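Local structure of precorrin-6Y C5,15-methyltransferase (Corynebacterium diphtheriae, 3HM2) at residues Ala40-Arg45 and Leu72-Ile78; Gly121-Ala127 and Val170-Val176; Leu8-Val13 and Ala151-Glu155. The protein probably methylates precorrin-6Y using S-adenosyl-L-methionine during adenosylcobalamin biosynthesis, the chain here being the C-terminal methyltransferase domain of a longer enzyme. All coordinates share one frame; numbering follows the deposited sequence.

Contact 1 of 3, residues Ala40-Arg45 and Leu72-Ile78; sequences AIEWLR and LGVSDRI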
loop_
_atom_site.group_PDB
_atom_site.type_symbol
_atom_site.label_atom_id
_atom_site.label_comp_id
_atom_site.label_asym_id
_atom_site.label_seq_id
_atom_site.Cartn_x
_atom_site.Cartn_y
_atom_site.Cartn_z
ATOM N N ALA A 40 -12.926 7.930 -23.250
ATOM C CA ALA A 40 -13.187 8.009 -24.682
ATOM C C ALA A 40 -12.623 9.296 -25.275
ATOM O O ALA A 40 -11.909 9.269 -26.278
ATOM C CB ALA A 40 -14.680 7.905 -24.956
ATOM N N ILE A 41 -12.950 10.423 -24.650
ATOM C CA ILE A 41 -12.596 11.729 -25.191
ATOM C C ILE A 41 -11.103 12.002 -25.040
ATOM O O ILE A 41 -10.526 12.789 -25.792
ATOM C CB ILE A 41 -13.386 12.858 -24.503
ATOM C CG1 ILE A 41 -14.850 12.830 -24.946
ATOM C CG2 ILE A 41 -12.758 14.209 -24.806
ATOM C CD1 ILE A 41 -15.816 12.459 -23.842
ATOM N N GLU A 42 -10.482 11.348 -24.063
ATOM C CA GLU A 42 -9.031 11.374 -23.926
ATOM C C GLU A 42 -8.367 10.411 -24.905
ATOM O O GLU A 42 -7.422 10.776 -25.604
ATOM C CB GLU A 42 -8.622 11.031 -22.492
ATOM C CG GLU A 42 -7.120 11.012 -22.262
ATOM C CD GLU A 42 -6.428 12.232 -22.836
ATOM O OE1 GLU A 42 -6.906 13.359 -22.591
ATOM O OE2 GLU A 42 -5.406 12.064 -23.535
ATOM N N TRP A 43 -8.867 9.181 -24.948
ATOM C CA TRP A 43 -8.475 8.236 -25.973
ATOM C C TRP A 43 -8.490 8.970 -27.309
ATOM O O TRP A 43 -7.547 8.882 -28.078
ATOM C CB TRP A 43 -9.471 7.060 -25.953
ATOM C CG TRP A 43 -9.513 6.147 -27.196
ATOM C CD1 TRP A 43 -10.052 6.446 -28.428
ATOM C CD2 TRP A 43 -9.045 4.782 -27.294
ATOM N NE1 TRP A 43 -9.923 5.371 -29.283
ATOM C CE2 TRP A 43 -9.309 4.341 -28.614
ATOM C CE3 TRP A 43 -8.420 3.899 -26.402
ATOM C CZ2 TRP A 43 -8.969 3.058 -29.054
ATOM C CZ3 TRP A 43 -8.082 2.630 -26.848
ATOM C CH2 TRP A 43 -8.357 2.224 -28.156
ATOM N N LEU A 44 -9.551 9.725 -27.574
ATOM C CA LEU A 44 -9.679 10.418 -28.853
ATOM C C LEU A 44 -8.745 11.599 -28.900
ATOM O O LEU A 44 -8.117 11.867 -29.932
ATOM C CB LEU A 44 -11.103 10.921 -29.069
ATOM C CG LEU A 44 -12.256 10.010 -29.480
ATOM C CD1 LEU A 44 -13.348 10.895 -30.003
ATOM C CD2 LEU A 44 -11.892 8.924 -30.524
ATOM N N ARG A 45 -8.662 12.306 -27.775
ATOM C CA ARG A 45 -7.881 13.523 -27.702
ATOM C C ARG A 45 -6.450 13.243 -27.273
ATOM O O ARG A 45 -5.839 14.058 -26.589
ATOM C CB ARG A 45 -8.516 14.525 -26.738
ATOM C CG ARG A 45 -8.625 15.929 -27.328
ATOM C CD ARG A 45 -7.924 16.979 -26.469
ATOM N NE ARG A 45 -8.144 16.801 -25.033
ATOM C CZ ARG A 45 -7.189 16.509 -24.149
ATOM N NH1 ARG A 45 -5.926 16.351 -24.534
ATOM N NH2 ARG A 45 -7.497 16.379 -22.865
ATOM N N LEU A 72 -13.820 19.715 -27.359
ATOM C CA LEU A 72 -12.440 19.273 -27.520
ATOM C C LEU A 72 -12.134 18.940 -28.976
ATOM O O LEU A 72 -11.183 18.218 -29.271
ATOM C CB LEU A 72 -12.160 18.057 -26.633
ATOM C CG LEU A 72 -11.973 18.335 -25.140
ATOM C CD1 LEU A 72 -11.883 17.035 -24.358
ATOM C CD2 LEU A 72 -10.739 19.194 -24.905
ATOM N N GLY A 73 -12.947 19.473 -29.883
ATOM C CA GLY A 73 -12.779 19.217 -31.301
ATOM C C GLY A 73 -12.731 17.736 -31.620
ATOM O O GLY A 73 -12.256 17.335 -32.683
ATOM N N VAL A 74 -13.226 16.919 -30.696
ATOM C CA VAL A 74 -13.341 15.483 -30.924
ATOM C C VAL A 74 -14.796 15.070 -31.115
ATOM O O VAL A 74 -15.195 13.969 -30.730
ATOM C CB VAL A 74 -12.736 14.677 -29.759
ATOM C CG1 VAL A 74 -12.259 13.318 -30.247
ATOM C CG2 VAL A 74 -11.596 15.451 -29.115
ATOM N N SER A 75 -15.586 15.957 -31.710
ATOM C CA SER A 75 -17.006 15.669 -31.988
ATOM C C SER A 75 -17.246 14.662 -33.141
ATOM O O SER A 75 -18.267 13.968 -33.188
ATOM C CB SER A 75 -17.743 16.990 -32.275
ATOM O OG SER A 75 -16.875 17.963 -32.860
ATOM N N ASP A 76 -16.288 14.588 -34.060
ATOM C CA ASP A 76 -16.470 13.875 -35.318
ATOM C C ASP A 76 -15.824 12.487 -35.362
ATOM O O ASP A 76 -15.620 11.921 -36.447
ATOM C CB ASP A 76 -15.979 14.739 -36.495
ATOM C CG ASP A 76 -14.538 15.232 -36.320
ATOM O OD1 ASP A 76 -14.088 16.054 -37.148
ATOM O OD2 ASP A 76 -13.854 14.796 -35.368
ATOM N N ARG A 77 -15.516 11.937 -34.190
ATOM C CA ARG A 77 -14.908 10.615 -34.111
ATOM C C ARG A 77 -15.466 9.869 -32.910
ATOM O O ARG A 77 -14.953 8.828 -32.505
ATOM C CB ARG A 77 -13.382 10.730 -34.018
ATOM C CG ARG A 77 -12.828 11.998 -34.663
ATOM C CD ARG A 77 -11.351 11.891 -34.913
ATOM N NE ARG A 77 -10.678 11.009 -33.954
ATOM C CZ ARG A 77 -9.855 11.424 -33.002
ATOM N NH1 ARG A 77 -9.290 10.550 -32.218
ATOM N NH2 ARG A 77 -9.593 12.720 -32.843
ATOM N N ILE A 78 -16.526 10.406 -32.327
ATOM C CA ILE A 78 -17.171 9.733 -31.218
ATOM C C ILE A 78 -18.629 9.507 -31.576
ATOM O O ILE A 78 -19.280 10.396 -32.112
ATOM C CB ILE A 78 -17.071 10.564 -29.918
ATOM C CG1 ILE A 78 -17.270 9.674 -28.691
ATOM C CG2 ILE A 78 -18.089 11.658 -29.929
ATOM C CD1 ILE A 78 -16.790 10.249 -27.428
#
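Leu44, on the last turn of helix 38-44, fits between Val74, Arg77 and Ile78 and forms the dense centre of this contact. Its CG lies anti to the carbonyl carbon (chi1 -77°), which directs CD1 to Ile78 CB at 3.7 Å, while CD2 slides past the oppositely running side chain of Arg77. Leu44 and Val74 also pack together, although their modelled separation is too short to be trusted. Deeper in, Ile78 CD1 reaches Ala40 CB at 4.0 Å and Ile41 CG1 at 4.1 Å, and strand 50-55 closes this apolar layer through Cys54.

Toward the exposed side chains of Arg45 and Leu72 the packing is looser. Leu72 crosses Arg45 and brings CD2 to its NE at 3.5 Å; this NE is buried without a polar partner. Val74 CG2 touches Arg45 CG, also at 3.5 Å. Arg45 NH2 faces Glu42 OE1 at 3.1 Å well out of the guanidinium plane, so charge alone links them.

Arg77 supplies the polar link. Its NH1 donates to Leu44 O over 2.9 Å, at 156° on the hydrogen and with the oxygen at the edge of the guanidinium; NH2 adds a weak bond. NH1 also bonds to Thr50 OG1. A probably cationic group thus meets a carbonyl at the negative end of helix 38-44, an electrostatic match that ties helix, loop and strand 50-55 together.

Contact 2 of 3, residues Gly121-Ala127 and Val170-Val176; sequences GRLVANA and VHQWTVV
Ala127 and His171 form a hydrogen-bonded pair between two antiparallel strands whose segment axes come within 4.4 Å of each other. Backbone bonds come first. His171 N donates to Ala127 O at 2.8 Å and Ala127 N returns a bond to His171 O at 2.7 Å. Two residues along each strand, Trp173 N reaches Ala125 O at 2.9 Å; the return bond from Ala125 N to Trp173 O is modelled too tightly to lean on. The pair Leu123 and Val175 is held by two weak bonds, so the strands grip less firmly toward Gly121. Between these pairs CA-H...O contacts fill in, among them Gln172 CA to Ala125 O.

The polar side-chain link is made by Asn126 and Gln172, a non-hydrogen-bonded pair whose amides lie nearly coplanar, 7° apart. Gln172 NE2 donates to Asn126 OD1 at 2.9 Å, nearly straight at 163° and along a lone pair in the carbonyl plane. Gln172 swings CG away from its own N (chi1 -154°) and then runs extended, rising alongside Asn126 and pointing the same way.

Apolar packing differs on the two faces. Beside the amides, Val124 CG1 touches Thr174 CB at 3.6 Å under the cover of helix 9-21. On the other face Ala127 CB meets His171 CB at 4.0 Å; within its own strand, Val175 CG1 lies over one face of the Trp173 indole, offset toward the rim, and helix 130-143 packs on this ring and on His171.

Here the last parallel strand, 122-127, meets the reversed strand 162-176, which lies between it and strand 146-157: the antiparallel ending, in order 3-2-1-4-5-7-6, of the Rossmann-like sheet of class I S-adenosylmethionine-dependent methyltransferases.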
loop_
_atom_site.group_PDB
_atom_site.type_symbol
_atom_site.label_atom_id
_atom_site.label_comp_id
_atom_site.label_asym_id
_atom_site.label_seq_id
_atom_site.Cartn_x
_atom_site.Cartn_y
_atom_site.Cartn_z
ATOM N N GLY A 121 -7.620 -9.010 -29.932
ATOM C CA GLY A 121 -8.065 -7.698 -29.505
ATOM C C GLY A 121 -7.873 -7.477 -28.017
ATOM O O GLY A 121 -7.590 -8.414 -27.271
ATOM N N ARG A 122 -8.027 -6.229 -27.585
ATOM C CA ARG A 122 -7.593 -5.820 -26.254
ATOM C C ARG A 122 -8.766 -5.317 -25.421
ATOM O O ARG A 122 -9.561 -4.497 -25.882
ATOM C CB ARG A 122 -6.515 -4.739 -26.351
ATOM C CG ARG A 122 -5.192 -5.229 -26.913
ATOM C CD ARG A 122 -4.342 -4.073 -27.415
ATOM N NE ARG A 122 -4.654 -3.725 -28.798
ATOM C CZ ARG A 122 -4.589 -2.493 -29.291
ATOM N NH1 ARG A 122 -4.222 -1.483 -28.513
ATOM N NH2 ARG A 122 -4.892 -2.268 -30.563
ATOM N N LEU A 123 -8.870 -5.814 -24.193
ATOM C CA LEU A 123 -9.747 -5.196 -23.178
ATOM C C LEU A 123 -9.071 -4.906 -21.832
ATOM O O LEU A 123 -8.495 -5.805 -21.206
ATOM C CB LEU A 123 -11.008 -6.026 -22.909
ATOM C CG LEU A 123 -12.037 -5.299 -22.031
ATOM C CD1 LEU A 123 -13.476 -5.771 -22.350
ATOM C CD2 LEU A 123 -11.729 -5.395 -20.525
ATOM N N VAL A 124 -9.197 -3.656 -21.377
ATOM C CA VAL A 124 -8.709 -3.250 -20.074
ATOM C C VAL A 124 -9.878 -2.885 -19.180
ATOM O O VAL A 124 -10.718 -2.088 -19.558
ATOM C CB VAL A 124 -7.782 -2.079 -20.242
ATOM C CG1 VAL A 124 -6.781 -2.023 -19.094
ATOM C CG2 VAL A 124 -7.054 -2.238 -21.565
ATOM N N ALA A 125 -9.958 -3.515 -18.010
ATOM C CA ALA A 125 -11.063 -3.285 -17.072
ATOM C C ALA A 125 -10.611 -2.774 -15.693
ATOM O O ALA A 125 -9.482 -2.992 -15.280
ATOM C CB ALA A 125 -11.917 -4.546 -16.925
ATOM N N ASN A 126 -11.512 -2.070 -15.016
ATOM C CA ASN A 126 -11.261 -1.504 -13.705
ATOM C C ASN A 126 -12.250 -2.024 -12.736
ATOM O O ASN A 126 -13.436 -2.145 -13.055
ATOM C CB ASN A 126 -11.437 -0.000 -13.717
ATOM C CG ASN A 126 -10.187 0.709 -14.085
ATOM O OD1 ASN A 126 -9.223 0.087 -14.530
ATOM N ND2 ASN A 126 -10.180 2.023 -13.909
ATOM N N ALA A 127 -11.758 -2.286 -11.530
ATOM C CA ALA A 127 -12.560 -2.786 -10.432
ATOM C C ALA A 127 -12.174 -1.944 -9.249
ATOM O O ALA A 127 -11.054 -1.465 -9.176
ATOM C CB ALA A 127 -12.244 -4.278 -10.145
ATOM N N VAL A 170 -7.588 0.084 -6.782
ATOM C CA VAL A 170 -8.241 -0.023 -8.063
ATOM C C VAL A 170 -7.570 -1.176 -8.749
ATOM O O VAL A 170 -6.339 -1.261 -8.764
ATOM C CB VAL A 170 -8.028 1.243 -8.891
ATOM C CG1 VAL A 170 -8.392 0.991 -10.348
ATOM C CG2 VAL A 170 -8.828 2.405 -8.294
ATOM N N HIS A 171 -8.372 -2.089 -9.279
ATOM C CA HIS A 171 -7.814 -3.245 -9.954
ATOM C C HIS A 171 -8.038 -3.119 -11.427
ATOM O O HIS A 171 -9.069 -2.613 -11.887
ATOM C CB HIS A 171 -8.337 -4.566 -9.368
ATOM C CG HIS A 171 -7.832 -4.819 -7.982
ATOM N ND1 HIS A 171 -8.301 -4.124 -6.887
ATOM C CD2 HIS A 171 -6.841 -5.620 -7.528
ATOM C CE1 HIS A 171 -7.637 -4.509 -5.815
ATOM N NE2 HIS A 171 -6.749 -5.421 -6.177
ATOM N N GLN A 172 -7.017 -3.535 -12.160
ATOM C CA GLN A 172 -7.009 -3.348 -13.588
ATOM C C GLN A 172 -6.599 -4.613 -14.269
ATOM O O GLN A 172 -5.521 -5.163 -14.045
ATOM C CB GLN A 172 -6.090 -2.198 -14.010
ATOM C CG GLN A 172 -6.499 -1.585 -15.318
ATOM C CD GLN A 172 -5.811 -0.276 -15.568
ATOM O OE1 GLN A 172 -4.654 -0.233 -16.016
ATOM N NE2 GLN A 172 -6.518 0.814 -15.290
ATOM N N TRP A 173 -7.500 -5.063 -15.118
ATOM C CA TRP A 173 -7.247 -6.182 -15.985
ATOM C C TRP A 173 -7.010 -5.651 -17.399
ATOM O O TRP A 173 -7.855 -4.961 -17.959
ATOM C CB TRP A 173 -8.428 -7.159 -15.900
ATOM C CG TRP A 173 -8.159 -8.464 -16.528
ATOM C CD1 TRP A 173 -6.992 -9.175 -16.481
ATOM C CD2 TRP A 173 -9.060 -9.220 -17.324
ATOM N NE1 TRP A 173 -7.112 -10.329 -17.214
ATOM C CE2 TRP A 173 -8.376 -10.385 -17.739
ATOM C CE3 TRP A 173 -10.373 -9.022 -17.748
ATOM C CZ2 TRP A 173 -8.969 -11.356 -18.547
ATOM C CZ3 TRP A 173 -10.964 -9.989 -18.546
ATOM C CH2 TRP A 173 -10.255 -11.144 -18.939
ATOM N N THR A 174 -5.822 -5.918 -17.939
ATOM C CA THR A 174 -5.560 -5.710 -19.350
ATOM C C THR A 174 -5.202 -7.016 -20.057
ATOM O O THR A 174 -4.431 -7.836 -19.554
ATOM C CB THR A 174 -4.455 -4.719 -19.602
ATOM O OG1 THR A 174 -4.381 -4.475 -21.005
ATOM C CG2 THR A 174 -3.152 -5.290 -19.175
ATOM N N VAL A 175 -5.755 -7.202 -21.248
ATOM C CA VAL A 175 -5.604 -8.471 -21.945
ATOM C C VAL A 175 -5.549 -8.321 -23.501
ATOM O O VAL A 175 -5.886 -7.259 -24.062
ATOM C CB VAL A 175 -6.703 -9.469 -21.430
ATOM C CG1 VAL A 175 -8.109 -8.910 -21.686
ATOM C CG2 VAL A 175 -6.515 -10.890 -21.992
ATOM N N VAL A 176 -5.054 -9.360 -24.174
ATOM C CA VAL A 176 -5.171 -9.491 -25.623
ATOM C C VAL A 176 -5.922 -10.816 -25.878
ATOM O O VAL A 176 -5.553 -11.852 -25.323
ATOM C CB VAL A 176 -3.778 -9.478 -26.294
ATOM C CG1 VAL A 176 -3.900 -9.487 -27.801
ATOM C CG2 VAL A 176 -3.010 -8.253 -25.860
#

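Contact 3 of 3, residues Leu8-Val13 and Ala151-Glu155; sequences LTKQHV and AISHE
The imidazoles of His12 and His154 approach edge to edge, each near the plane of the other, with His12 CD2 4.4 Å from His154 CE1. Thr9 CG2 also sits at the edge of the His154 ring, by NE2, but that separation is modelled too short to carry weight. Leu8 CB comes in obliquely, 4.1 Å from His154 CE1. His12 also makes an edge-to-face pair with Phe150 of the second subunit. His154 ND1 is hydrogen-bonded to Ser148 OG of that subunit, whereas NE2, buried against the helix, has no polar partner.

Ile152 supplies the apolar half. Its CG2, anti to the backbone N, meets Thr9 CG2 at 3.5 Å as the two side chains slide past each other. Its CD1 lies 4.2 Å from His12 CB and 4.4 Å from Val13 CG2.

The start of helix 9-21, with Leu8 before it, packs on strand 146-157 mainly through side chains; the axes of the short segments 9-13 and 151-155 come within 10.0 Å. Strand 162-176 is the in-chain neighbour of strand 146-157, and its Ala167 touches Thr9, while residues 151-154 pair antiparallel with a strand of the second subunit, carrying the sheet across the interface.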
loop_
_atom_site.group_PDB
_atom_site.type_symbol
_atom_site.label_atom_id
_atom_site.label_comp_id
_atom_site.label_asym_id
_atom_site.label_seq_id
_atom_site.Cartn_x
_atom_site.Cartn_y
_atom_site.Cartn_z
ATOM N N LEU A 8 -8.233 13.883 -8.683
ATOM C CA LEU A 8 -6.805 13.799 -8.919
ATOM C C LEU A 8 -6.398 12.320 -8.978
ATOM O O LEU A 8 -5.389 11.958 -9.589
ATOM C CB LEU A 8 -6.120 14.535 -7.774
ATOM C CG LEU A 8 -7.167 15.510 -7.195
ATOM C CD1 LEU A 8 -7.137 15.605 -5.676
ATOM C CD2 LEU A 8 -7.093 16.893 -7.838
ATOM N N THR A 9 -7.193 11.467 -8.335
ATOM C CA THR A 9 -7.154 10.043 -8.616
ATOM C C THR A 9 -8.065 9.817 -9.809
ATOM O O THR A 9 -7.902 8.851 -10.551
ATOM C CB THR A 9 -7.716 9.212 -7.472
ATOM O OG1 THR A 9 -8.987 9.750 -7.089
ATOM C CG2 THR A 9 -6.760 9.198 -6.290
ATOM N N LYS A 10 -9.034 10.712 -9.984
ATOM C CA LYS A 10 -9.936 10.637 -11.129
ATOM C C LYS A 10 -9.222 11.066 -12.399
ATOM O O LYS A 10 -9.613 10.681 -13.495
ATOM C CB LYS A 10 -11.201 11.465 -10.899
ATOM C CG LYS A 10 -12.190 10.829 -9.912
ATOM C CD LYS A 10 -13.537 11.509 -9.993
ATOM C CE LYS A 10 -14.204 11.566 -8.635
ATOM N NZ LYS A 10 -15.051 12.793 -8.501
ATOM N N GLN A 11 -8.167 11.861 -12.245
ATOM C CA GLN A 11 -7.250 12.137 -13.347
ATOM C C GLN A 11 -6.253 10.992 -13.514
ATOM O O GLN A 11 -6.093 10.463 -14.610
ATOM C CB GLN A 11 -6.483 13.438 -13.114
ATOM C CG GLN A 11 -5.265 13.598 -14.038
ATOM C CD GLN A 11 -4.228 14.585 -13.510
ATOM O OE1 GLN A 11 -4.560 15.531 -12.794
ATOM N NE2 GLN A 11 -2.963 14.363 -13.861
ATOM N N HIS A 12 -5.590 10.626 -12.416
ATOM C CA HIS A 12 -4.533 9.605 -12.395
ATOM C C HIS A 12 -4.979 8.196 -12.805
ATOM O O HIS A 12 -4.182 7.405 -13.339
ATOM C CB HIS A 12 -3.875 9.546 -11.011
ATOM C CG HIS A 12 -2.896 10.654 -10.757
ATOM N ND1 HIS A 12 -1.928 11.017 -11.669
ATOM C CD2 HIS A 12 -2.724 11.462 -9.685
ATOM C CE1 HIS A 12 -1.207 12.005 -11.175
ATOM N NE2 HIS A 12 -1.667 12.294 -9.970
ATOM N N VAL A 13 -6.248 7.886 -12.539
ATOM C CA VAL A 13 -6.825 6.595 -12.914
ATOM C C VAL A 13 -7.110 6.517 -14.419
ATOM O O VAL A 13 -6.884 5.476 -15.054
ATOM C CB VAL A 13 -8.095 6.278 -12.085
ATOM C CG1 VAL A 13 -8.878 5.099 -12.695
ATOM C CG2 VAL A 13 -7.714 6.011 -10.624
ATOM N N ALA A 151 -2.871 1.894 -5.429
ATOM C CA ALA A 151 -3.293 2.641 -4.255
ATOM C C ALA A 151 -2.612 3.970 -4.323
ATOM O O ALA A 151 -1.400 4.027 -4.230
ATOM C CB ALA A 151 -2.917 1.917 -2.974
ATOM N N ILE A 152 -3.402 5.033 -4.495
ATOM C CA ILE A 152 -2.908 6.401 -4.690
ATOM C C ILE A 152 -3.245 7.298 -3.504
ATOM O O ILE A 152 -4.399 7.348 -3.071
ATOM C CB ILE A 152 -3.529 7.032 -5.957
ATOM C CG1 ILE A 152 -2.942 6.372 -7.225
ATOM C CG2 ILE A 152 -3.330 8.554 -5.945
ATOM C CD1 ILE A 152 -3.907 6.219 -8.424
ATOM N N SER A 153 -2.244 8.006 -2.980
ATOM C CA SER A 153 -2.462 8.892 -1.840
ATOM C C SER A 153 -2.145 10.350 -2.183
ATOM O O SER A 153 -1.381 10.621 -3.097
ATOM C CB SER A 153 -1.622 8.445 -0.630
ATOM O OG SER A 153 -1.783 7.066 -0.364
ATOM N N HIS A 154 -2.750 11.275 -1.440
ATOM C CA HIS A 154 -2.532 12.706 -1.609
ATOM C C HIS A 154 -2.415 13.333 -0.216
ATOM O O HIS A 154 -2.972 12.821 0.733
ATOM C CB HIS A 154 -3.721 13.337 -2.341
ATOM C CG HIS A 154 -4.209 12.541 -3.515
ATOM N ND1 HIS A 154 -3.536 12.493 -4.718
ATOM C CD2 HIS A 154 -5.311 11.769 -3.673
ATOM C CE1 HIS A 154 -4.198 11.721 -5.564
ATOM N NE2 HIS A 154 -5.281 11.270 -4.954
ATOM N N GLU A 155 -1.689 14.435 -0.087
ATOM C CA GLU A 155 -1.608 15.116 1.194
ATOM C C GLU A 155 -2.976 15.519 1.719
ATOM O O GLU A 155 -3.888 15.838 0.969
ATOM C CB GLU A 155 -0.692 16.331 1.115
ATOM C CG GLU A 155 -0.577 16.918 -0.256
ATOM C CD GLU A 155 -0.184 18.363 -0.191
ATOM O OE1 GLU A 155 0.602 18.816 -1.067
ATOM O OE2 GLU A 155 -0.664 19.031 0.757
#

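Overall arrangement
The contacts run from a helix and loop packed on the parallel half of the sheet to the edge strand that meets a second subunit. Contacts 2 and 3, centres 19 Å apart, touch: Asn126 ND2 lies 3.6 Å from Val13 CG1, and strands 162-176 and 146-157 are neighbours. Contact 1 lies across the chain's centre from contact 2, 21 Å between centres, and about 8 Å from contact 3 at the nearest atoms. Its Ile78 side chain is about 12 Å from that of Glu63, a residue seen to bind magnesium and calcium, though neither ion is bound to this chain here. Ala40 ends a GxGxxA-like sequence (Gly35, Gly37) that, as in related methyltransferases, may serve S-adenosylmethionine binding.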